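Local structure of Rho guanine nucleotide exchange factor 3 (Mus musculus, 2Z0Q) at residues 36-41 with 153-158; 103-108 with 158-163. The protein acts as a guanine nucleotide exchange factor for the small GTPases RhoA and RhoB, and is represented here by its DH-PH portion. All coordinates share one frame; numbering follows the deposited sequence.

Interaction 1. Residues 36-41 with 153-158; sequences EDLKLA and LDIPRS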
ATOM      1  N   GLU A  36     -19.364  -1.033   4.490  1.00 25.68           N
ATOM      2  CA  GLU A  36     -19.384  -1.498   5.873  1.00 31.34           C
ATOM      3  C   GLU A  36     -18.018  -1.401   6.547  1.00 32.07           C
ATOM      4  O   GLU A  36     -17.924  -0.998   7.713  1.00 32.72           O
ATOM      5  CB  GLU A  36     -19.876  -2.951   5.934  1.00 33.39           C
ATOM      6  CG  GLU A  36     -19.558  -3.637   7.247  1.00 40.96           C
ATOM      7  CD  GLU A  36     -19.951  -5.110   7.257  1.00 43.91           C
ATOM      8  OE1 GLU A  36     -19.331  -5.911   6.515  1.00 47.03           O
ATOM      9  OE2 GLU A  36     -20.887  -5.460   8.004  1.00 46.21           O
ATOM     10  N   ASP A  37     -16.954  -1.769   5.840  1.00 31.51           N
ATOM     11  CA  ASP A  37     -15.624  -1.702   6.435  1.00 32.54           C
ATOM     12  C   ASP A  37     -15.129  -0.252   6.594  1.00 32.58           C
ATOM     13  O   ASP A  37     -14.484   0.074   7.595  1.00 33.21           O
ATOM     14  CB  ASP A  37     -14.627  -2.526   5.620  1.00 33.41           C
ATOM     15  CG  ASP A  37     -14.829  -4.030   5.787  1.00 35.16           C
ATOM     16  OD1 ASP A  37     -15.600  -4.447   6.675  1.00 37.06           O
ATOM     17  OD2 ASP A  37     -14.208  -4.800   5.033  1.00 35.53           O
ATOM     18  N   LEU A  38     -15.422   0.619   5.634  1.00 31.48           N
ATOM     19  CA  LEU A  38     -15.009   2.017   5.772  1.00 32.10           C
ATOM     20  C   LEU A  38     -15.804   2.723   6.894  1.00 33.88           C
ATOM     21  O   LEU A  38     -15.269   3.593   7.588  1.00 34.02           O
ATOM     22  CB  LEU A  38     -15.189   2.789   4.463  1.00 32.59           C
ATOM     23  CG  LEU A  38     -14.250   2.370   3.314  1.00 30.79           C
ATOM     24  CD1 LEU A  38     -14.401   3.360   2.149  1.00 30.88           C
ATOM     25  CD2 LEU A  38     -12.828   2.307   3.813  1.00 31.73           C
ATOM     26  N   LYS A  39     -17.079   2.374   7.067  1.00 34.46           N
ATOM     27  CA  LYS A  39     -17.848   2.992   8.139  1.00 34.70           C
ATOM     28  C   LYS A  39     -17.288   2.490   9.472  1.00 35.44           C
ATOM     29  O   LYS A  39     -17.181   3.253  10.448  1.00 35.69           O
ATOM     30  CB  LYS A  39     -19.330   2.650   8.016  1.00 34.52           C
ATOM     31  CG  LYS A  39     -20.101   3.513   7.014  1.00 36.09           C
ATOM     32  CD  LYS A  39     -21.526   3.033   6.917  1.00 38.04           C
ATOM     33  CE  LYS A  39     -22.355   3.895   6.000  1.00 40.18           C
ATOM     34  NZ  LYS A  39     -23.667   3.215   5.791  1.00 43.03           N
ATOM     35  N   LEU A  40     -16.916   1.215   9.498  1.00 36.15           N
ATOM     36  CA  LEU A  40     -16.354   0.575  10.686  1.00 38.94           C
ATOM     37  C   LEU A  40     -15.015   1.189  11.083  1.00 40.47           C
ATOM     38  O   LEU A  40     -14.709   1.337  12.269  1.00 42.03           O
ATOM     39  CB  LEU A  40     -16.150  -0.912  10.440  1.00 38.75           C
ATOM     40  CG  LEU A  40     -15.527  -1.636  11.625  1.00 39.10           C
ATOM     41  CD1 LEU A  40     -16.433  -1.458  12.834  1.00 40.41           C
ATOM     42  CD2 LEU A  40     -15.327  -3.105  11.304  1.00 40.39           C
ATOM     43  N   ALA A  41     -14.205   1.511  10.082  1.00 40.45           N
ATOM     44  CA  ALA A  41     -12.916   2.137  10.320  1.00 41.16           C
ATOM     45  C   ALA A  41     -13.167   3.421  11.109  1.00 41.22           C
ATOM     46  O   ALA A  41     -12.519   3.668  12.125  1.00 42.55           O
ATOM     47  CB  ALA A  41     -12.239   2.465   8.987  1.00 40.06           C
ATOM     48  N   LEU A 153      -6.539   1.079   5.204  1.00 43.91           N
ATOM     49  CA  LEU A 153      -6.306   2.146   4.234  1.00 43.58           C
ATOM     50  C   LEU A 153      -6.105   1.588   2.828  1.00 41.66           C
ATOM     51  O   LEU A 153      -6.294   2.300   1.843  1.00 41.93           O
ATOM     52  CB  LEU A 153      -5.076   2.971   4.618  1.00 45.79           C
ATOM     53  CG  LEU A 153      -5.212   3.868   5.853  1.00 47.85           C
ATOM     54  CD1 LEU A 153      -3.905   4.629   6.054  1.00 48.02           C
ATOM     55  CD2 LEU A 153      -6.372   4.830   5.672  1.00 48.69           C
ATOM     56  N   ASP A 154      -5.703   0.326   2.743  1.00 39.39           N
ATOM     57  CA  ASP A 154      -5.494  -0.308   1.456  1.00 37.16           C
ATOM     58  C   ASP A 154      -6.822  -0.798   0.857  1.00 35.49           C
ATOM     59  O   ASP A 154      -6.847  -1.127  -0.315  1.00 33.64           O
ATOM     60  CB  ASP A 154      -4.553  -1.521   1.548  1.00 38.99           C
ATOM     61  CG  ASP A 154      -3.131  -1.173   2.015  1.00 42.40           C
ATOM     62  OD1 ASP A 154      -2.580  -0.098   1.655  1.00 41.68           O
ATOM     63  OD2 ASP A 154      -2.548  -2.022   2.737  1.00 44.78           O
ATOM     64  N   ILE A 155      -7.908  -0.856   1.638  1.00 32.89           N
ATOM     65  CA  ILE A 155      -9.202  -1.343   1.114  1.00 31.46           C
ATOM     66  C   ILE A 155      -9.697  -0.674  -0.186  1.00 29.02           C
ATOM     67  O   ILE A 155     -10.035  -1.363  -1.165  1.00 27.42           O
ATOM     68  CB  ILE A 155     -10.352  -1.273   2.214  1.00 32.52           C
ATOM     69  CG1 ILE A 155     -10.429  -2.610   2.955  1.00 35.09           C
ATOM     70  CG2 ILE A 155     -11.716  -1.002   1.584  1.00 33.99           C
ATOM     71  CD1 ILE A 155     -11.629  -2.723   3.913  1.00 37.96           C
ATOM     72  N   PRO A 156      -9.719   0.666  -0.240  1.00 27.35           N
ATOM     73  CA  PRO A 156     -10.199   1.292  -1.485  1.00 26.09           C
ATOM     74  C   PRO A 156      -9.334   0.982  -2.710  1.00 25.26           C
ATOM     75  O   PRO A 156      -9.856   0.639  -3.785  1.00 23.14           O
ATOM     76  CB  PRO A 156     -10.220   2.789  -1.148  1.00 27.99           C
ATOM     77  CG  PRO A 156     -10.320   2.793   0.386  1.00 27.76           C
ATOM     78  CD  PRO A 156      -9.409   1.684   0.782  1.00 28.69           C
ATOM     79  N   ARG A 157      -8.019   1.112  -2.573  1.00 22.85           N
ATOM     80  CA  ARG A 157      -7.183   0.810  -3.720  1.00 23.25           C
ATOM     81  C   ARG A 157      -7.367  -0.651  -4.120  1.00 21.33           C
ATOM     82  O   ARG A 157      -7.410  -0.955  -5.306  1.00 20.56           O
ATOM     83  CB  ARG A 157      -5.714   1.059  -3.409  1.00 26.89           C
ATOM     84  CG  ARG A 157      -4.861   1.038  -4.646  1.00 32.06           C
ATOM     85  CD  ARG A 157      -3.386   0.882  -4.292  1.00 38.02           C
ATOM     86  NE  ARG A 157      -2.564   1.314  -5.416  1.00 41.68           N
ATOM     87  CZ  ARG A 157      -2.348   2.593  -5.736  1.00 43.68           C
ATOM     88  NH1 ARG A 157      -2.888   3.568  -5.005  1.00 43.93           N
ATOM     89  NH2 ARG A 157      -1.610   2.896  -6.801  1.00 41.89           N
ATOM     90  N   SER A 158      -7.462  -1.553  -3.146  1.00 20.99           N
ATOM     91  CA  SER A 158      -7.639  -2.974  -3.487  1.00 21.19           C
ATOM     92  C   SER A 158      -8.919  -3.193  -4.257  1.00 21.22           C
ATOM     93  O   SER A 158      -8.979  -4.030  -5.171  1.00 20.48           O
ATOM     94  CB  SER A 158      -7.640  -3.850  -2.227  1.00 22.65           C
ATOM     95  OG  SER A 158      -6.376  -3.801  -1.600  1.00 27.45           O
TER
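Asp37 and Leu38 are the two residues of helix 15-51 that reach segment 153-158, and they do so with quite different surfaces. Asp37 comes first in sequence. The first bond of its side chain points toward the facing segment, and Ile155 answers with the end of its side chain: CD1 lies 3.5 Å from Asp37 CB and again 3.5 Å from Asp37 OD2. The methyl group therefore rests against the methylene and one carboxylate oxygen together, and the two side chains cross at roughly a right angle. This is van der Waals contact, with no hydrogen bond between the segments. The Ile155 chi1 of -92° departs by some 30° from the staggered value, while its outer torsion is extended (chi2 -172°), which carries CD1 out to the aspartate.

Leu38 follows, one residue on. With CG anti to its carbonyl carbon (chi1 -68°), it brings CD2 towards the start of helix 155-172, where CD2 is 4.1 Å from Ile155 CG2 and 4.3 Å from Pro156 CG. Leu38 and Ile155 run past each other in opposite directions. Ile155 meets Asp37 with CD1 and Leu38 with its other branch, CG2. Helix 67-84 also packs here: Leu67 touches both Leu38 and Pro156, Ile71 packs on Leu38 and Leu70 on Pro156. The nearest backbone approach, 8.2 Å between Leu38 CA and Ile155 CA, fits two helices meeting through side chains alone, an arrangement characteristic of the elongated all-helical bundle of the DH (RhoGEF) domain.

Interaction 2. Residues 103-108 with 158-163; sequences PCLSSY and SRLVKY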
ATOM      1  N   PRO A 103     -17.305   7.677 -14.070  1.00 17.38           N
ATOM      2  CA  PRO A 103     -16.686   9.000 -13.936  1.00 17.89           C
ATOM      3  C   PRO A 103     -16.446   9.444 -12.465  1.00 18.90           C
ATOM      4  O   PRO A 103     -15.535  10.199 -12.208  1.00 17.83           O
ATOM      5  CB  PRO A 103     -17.675   9.909 -14.663  1.00 17.88           C
ATOM      6  CG  PRO A 103     -18.187   9.028 -15.724  1.00 17.41           C
ATOM      7  CD  PRO A 103     -18.452   7.748 -14.996  1.00 17.01           C
ATOM      8  N   CYS A 104     -17.240   8.931 -11.523  1.00 20.27           N
ATOM      9  CA  CYS A 104     -17.058   9.337 -10.139  1.00 21.96           C
ATOM     10  C   CYS A 104     -15.782   8.777  -9.550  1.00 22.31           C
ATOM     11  O   CYS A 104     -15.326   9.236  -8.505  1.00 23.18           O
ATOM     12  CB  CYS A 104     -18.271   8.954  -9.286  1.00 21.69           C
ATOM     13  SG  CYS A 104     -18.251   7.308  -8.679  1.00 26.00           S
ATOM     14  N   LEU A 105     -15.179   7.800 -10.232  1.00 20.99           N
ATOM     15  CA  LEU A 105     -13.920   7.230  -9.755  1.00 21.82           C
ATOM     16  C   LEU A 105     -12.778   8.240  -9.861  1.00 22.31           C
ATOM     17  O   LEU A 105     -11.668   7.981  -9.429  1.00 21.58           O
ATOM     18  CB  LEU A 105     -13.562   5.958 -10.535  1.00 19.74           C
ATOM     19  CG  LEU A 105     -14.396   4.710 -10.188  1.00 19.95           C
ATOM     20  CD1 LEU A 105     -13.882   3.537 -10.942  1.00 19.33           C
ATOM     21  CD2 LEU A 105     -14.355   4.441  -8.698  1.00 22.32           C
ATOM     22  N   SER A 106     -13.047   9.408 -10.450  1.00 23.68           N
ATOM     23  CA  SER A 106     -12.000  10.409 -10.531  1.00 22.21           C
ATOM     24  C   SER A 106     -11.521  10.754  -9.091  1.00 23.68           C
ATOM     25  O   SER A 106     -10.383  11.129  -8.901  1.00 24.62           O
ATOM     26  CB  SER A 106     -12.512  11.677 -11.237  1.00 21.32           C
ATOM     27  OG  SER A 106     -13.562  12.280 -10.524  1.00 21.34           O
ATOM     28  N   SER A 107     -12.394  10.629  -8.099  1.00 25.36           N
ATOM     29  CA  SER A 107     -11.993  10.911  -6.708  1.00 27.61           C
ATOM     30  C   SER A 107     -10.914   9.952  -6.200  1.00 28.42           C
ATOM     31  O   SER A 107     -10.202  10.267  -5.232  1.00 27.95           O
ATOM     32  CB  SER A 107     -13.199  10.850  -5.785  1.00 26.20           C
ATOM     33  OG  SER A 107     -14.186  11.764  -6.202  1.00 32.71           O
ATOM     34  N   TYR A 108     -10.757   8.784  -6.831  1.00 28.53           N
ATOM     35  CA  TYR A 108      -9.696   7.874  -6.372  1.00 27.79           C
ATOM     36  C   TYR A 108      -8.306   8.457  -6.672  1.00 29.43           C
ATOM     37  O   TYR A 108      -7.322   8.096  -6.039  1.00 28.07           O
ATOM     38  CB  TYR A 108      -9.831   6.488  -7.011  1.00 27.40           C
ATOM     39  CG  TYR A 108     -10.691   5.553  -6.202  1.00 25.35           C
ATOM     40  CD1 TYR A 108     -12.048   5.790  -6.018  1.00 25.71           C
ATOM     41  CD2 TYR A 108     -10.115   4.466  -5.542  1.00 29.06           C
ATOM     42  CE1 TYR A 108     -12.837   4.948  -5.169  1.00 27.17           C
ATOM     43  CE2 TYR A 108     -10.870   3.635  -4.701  1.00 28.14           C
ATOM     44  CZ  TYR A 108     -12.217   3.880  -4.519  1.00 27.84           C
ATOM     45  OH  TYR A 108     -12.908   3.053  -3.671  1.00 28.66           O
ATOM     46  N   SER A 158      -7.462  -1.553  -3.146  1.00 20.99           N
ATOM     47  CA  SER A 158      -7.639  -2.974  -3.487  1.00 21.19           C
ATOM     48  C   SER A 158      -8.919  -3.193  -4.257  1.00 21.22           C
ATOM     49  O   SER A 158      -8.979  -4.030  -5.171  1.00 20.48           O
ATOM     50  CB  SER A 158      -7.640  -3.850  -2.227  1.00 22.65           C
ATOM     51  OG  SER A 158      -6.376  -3.801  -1.600  1.00 27.45           O
ATOM     52  N   ARG A 159      -9.963  -2.451  -3.882  1.00 18.23           N
ATOM     53  CA  ARG A 159     -11.211  -2.604  -4.597  1.00 19.48           C
ATOM     54  C   ARG A 159     -11.038  -2.082  -6.036  1.00 16.44           C
ATOM     55  O   ARG A 159     -11.450  -2.730  -6.973  1.00 15.70           O
ATOM     56  CB  ARG A 159     -12.346  -1.849  -3.887  1.00 18.47           C
ATOM     57  CG  ARG A 159     -13.669  -1.892  -4.653  1.00 19.22           C
ATOM     58  CD  ARG A 159     -14.383  -3.186  -4.384  1.00 18.83           C
ATOM     59  NE  ARG A 159     -15.734  -3.248  -4.931  1.00 16.34           N
ATOM     60  CZ  ARG A 159     -16.396  -4.385  -5.081  1.00 15.06           C
ATOM     61  NH1 ARG A 159     -15.821  -5.539  -4.701  1.00 16.88           N
ATOM     62  NH2 ARG A 159     -17.567  -4.386  -5.699  1.00 13.91           N
ATOM     63  N   LEU A 160     -10.437  -0.908  -6.201  1.00 18.29           N
ATOM     64  CA  LEU A 160     -10.266  -0.354  -7.543  1.00 17.71           C
ATOM     65  C   LEU A 160      -9.549  -1.341  -8.468  1.00 16.78           C
ATOM     66  O   LEU A 160      -9.962  -1.574  -9.590  1.00 16.14           O
ATOM     67  CB  LEU A 160      -9.473   0.949  -7.481  1.00 20.83           C
ATOM     68  CG  LEU A 160      -9.242   1.587  -8.833  1.00 22.45           C
ATOM     69  CD1 LEU A 160     -10.518   2.281  -9.300  1.00 24.96           C
ATOM     70  CD2 LEU A 160      -8.095   2.599  -8.684  1.00 24.94           C
ATOM     71  N   VAL A 161      -8.460  -1.906  -7.968  1.00 16.04           N
ATOM     72  CA  VAL A 161      -7.642  -2.842  -8.726  1.00 18.18           C
ATOM     73  C   VAL A 161      -8.386  -4.097  -9.137  1.00 16.80           C
ATOM     74  O   VAL A 161      -8.074  -4.702 -10.173  1.00 16.90           O
ATOM     75  CB  VAL A 161      -6.358  -3.195  -7.889  1.00 17.01           C
ATOM     76  CG1 VAL A 161      -5.733  -4.531  -8.316  1.00 22.18           C
ATOM     77  CG2 VAL A 161      -5.381  -2.072  -8.007  1.00 19.00           C
ATOM     78  N   LYS A 162      -9.389  -4.457  -8.340  1.00 17.28           N
ATOM     79  CA  LYS A 162     -10.183  -5.648  -8.552  1.00 16.27           C
ATOM     80  C   LYS A 162     -11.369  -5.439  -9.481  1.00 14.21           C
ATOM     81  O   LYS A 162     -11.973  -6.407  -9.935  1.00 13.08           O
ATOM     82  CB  LYS A 162     -10.688  -6.189  -7.205  1.00 19.10           C
ATOM     83  CG  LYS A 162     -11.062  -7.668  -7.250  1.00 26.35           C
ATOM     84  CD  LYS A 162     -11.407  -8.207  -5.844  1.00 29.84           C
ATOM     85  CE  LYS A 162     -11.896  -9.656  -5.917  1.00 32.12           C
ATOM     86  NZ  LYS A 162     -12.425 -10.079  -4.594  1.00 34.62           N
ATOM     87  N   TYR A 163     -11.696  -4.191  -9.843  1.00 13.07           N
ATOM     88  CA  TYR A 163     -12.892  -4.034 -10.675  1.00 13.36           C
ATOM     89  C   TYR A 163     -12.808  -4.757 -12.041  1.00 13.11           C
ATOM     90  O   TYR A 163     -13.776  -5.358 -12.486  1.00 11.73           O
ATOM     91  CB  TYR A 163     -13.237  -2.546 -10.895  1.00 13.04           C
ATOM     92  CG  TYR A 163     -14.057  -1.923  -9.774  1.00 15.22           C
ATOM     93  CD1 TYR A 163     -15.276  -2.490  -9.377  1.00 14.53           C
ATOM     94  CD2 TYR A 163     -13.629  -0.763  -9.125  1.00 15.56           C
ATOM     95  CE1 TYR A 163     -16.038  -1.929  -8.372  1.00 16.18           C
ATOM     96  CE2 TYR A 163     -14.375  -0.199  -8.130  1.00 13.95           C
ATOM     97  CZ  TYR A 163     -15.587  -0.783  -7.744  1.00 16.12           C
ATOM     98  OH  TYR A 163     -16.336  -0.239  -6.717  1.00 16.96           O
TER
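Different first torsions bring Leu105 and Leu160 together: CG of Leu160 is anti to its backbone N (chi1 180°), whereas CG of Leu105 is anti to its carbonyl carbon (chi1 -74°). In both residues the first bond of the side chain points toward the facing segment, and the two side chains slide past one another in opposite directions until methyl meets methyl, Leu105 CD1 lying 3.9 Å from Leu160 CD1.

Tyr108 uses a different part of the same leucine. The CD2-CE2 part of its ring approaches the root of the side chain obliquely, and the methylene is equally far from the two ring carbons, with Leu160 CB 4.1 Å from both Tyr108 CD2 and Tyr108 CE2. Leu160 CD2 adds a looser approach, 4.2 Å from Tyr108 CD2. Leu160 thus divides its surface, CD1 for Leu105 and CB with CD2 for the tyrosine, and all three residues are buried.

The contact lies inside the helical bundle of the DH domain and joins the 3-10 segment 103-105 and the beginning of helix 107-125 to helix 155-172. Here the Tyr108 N to Leu105 O hydrogen bond, 2.9 Å long, links the backbones of the two residues that face Leu160. Helix 180-213 also packs on the cluster, through Ile198 against Tyr108 and Leu160, and through Val195 against Leu160. The phenol end of Tyr108 has its polar partner on helix 67-84, where OH is hydrogen-bonded to His74 NE2.

How the interactions relate
Both contacts depend on helix 155-172, interaction 1 at its first turn and interaction 2 about one turn further on, with Ser158 common to their segments and their centres about 12 Å apart. They join it to different neighbours, helix 15-51 in the first case and the start of helix 107-125 in the second. Interaction 2 is wholly buried and its contacting groups are apolar or aromatic; interaction 1 is partly buried and adds an aspartate-to-methyl contact to its leucine, isoleucine and proline packing. Neither has a hydrogen bond between its segments. They touch directly where Pro156 O comes within 3.3 Å of Tyr108 CE2, so the two contacts are adjacent in the DH domain.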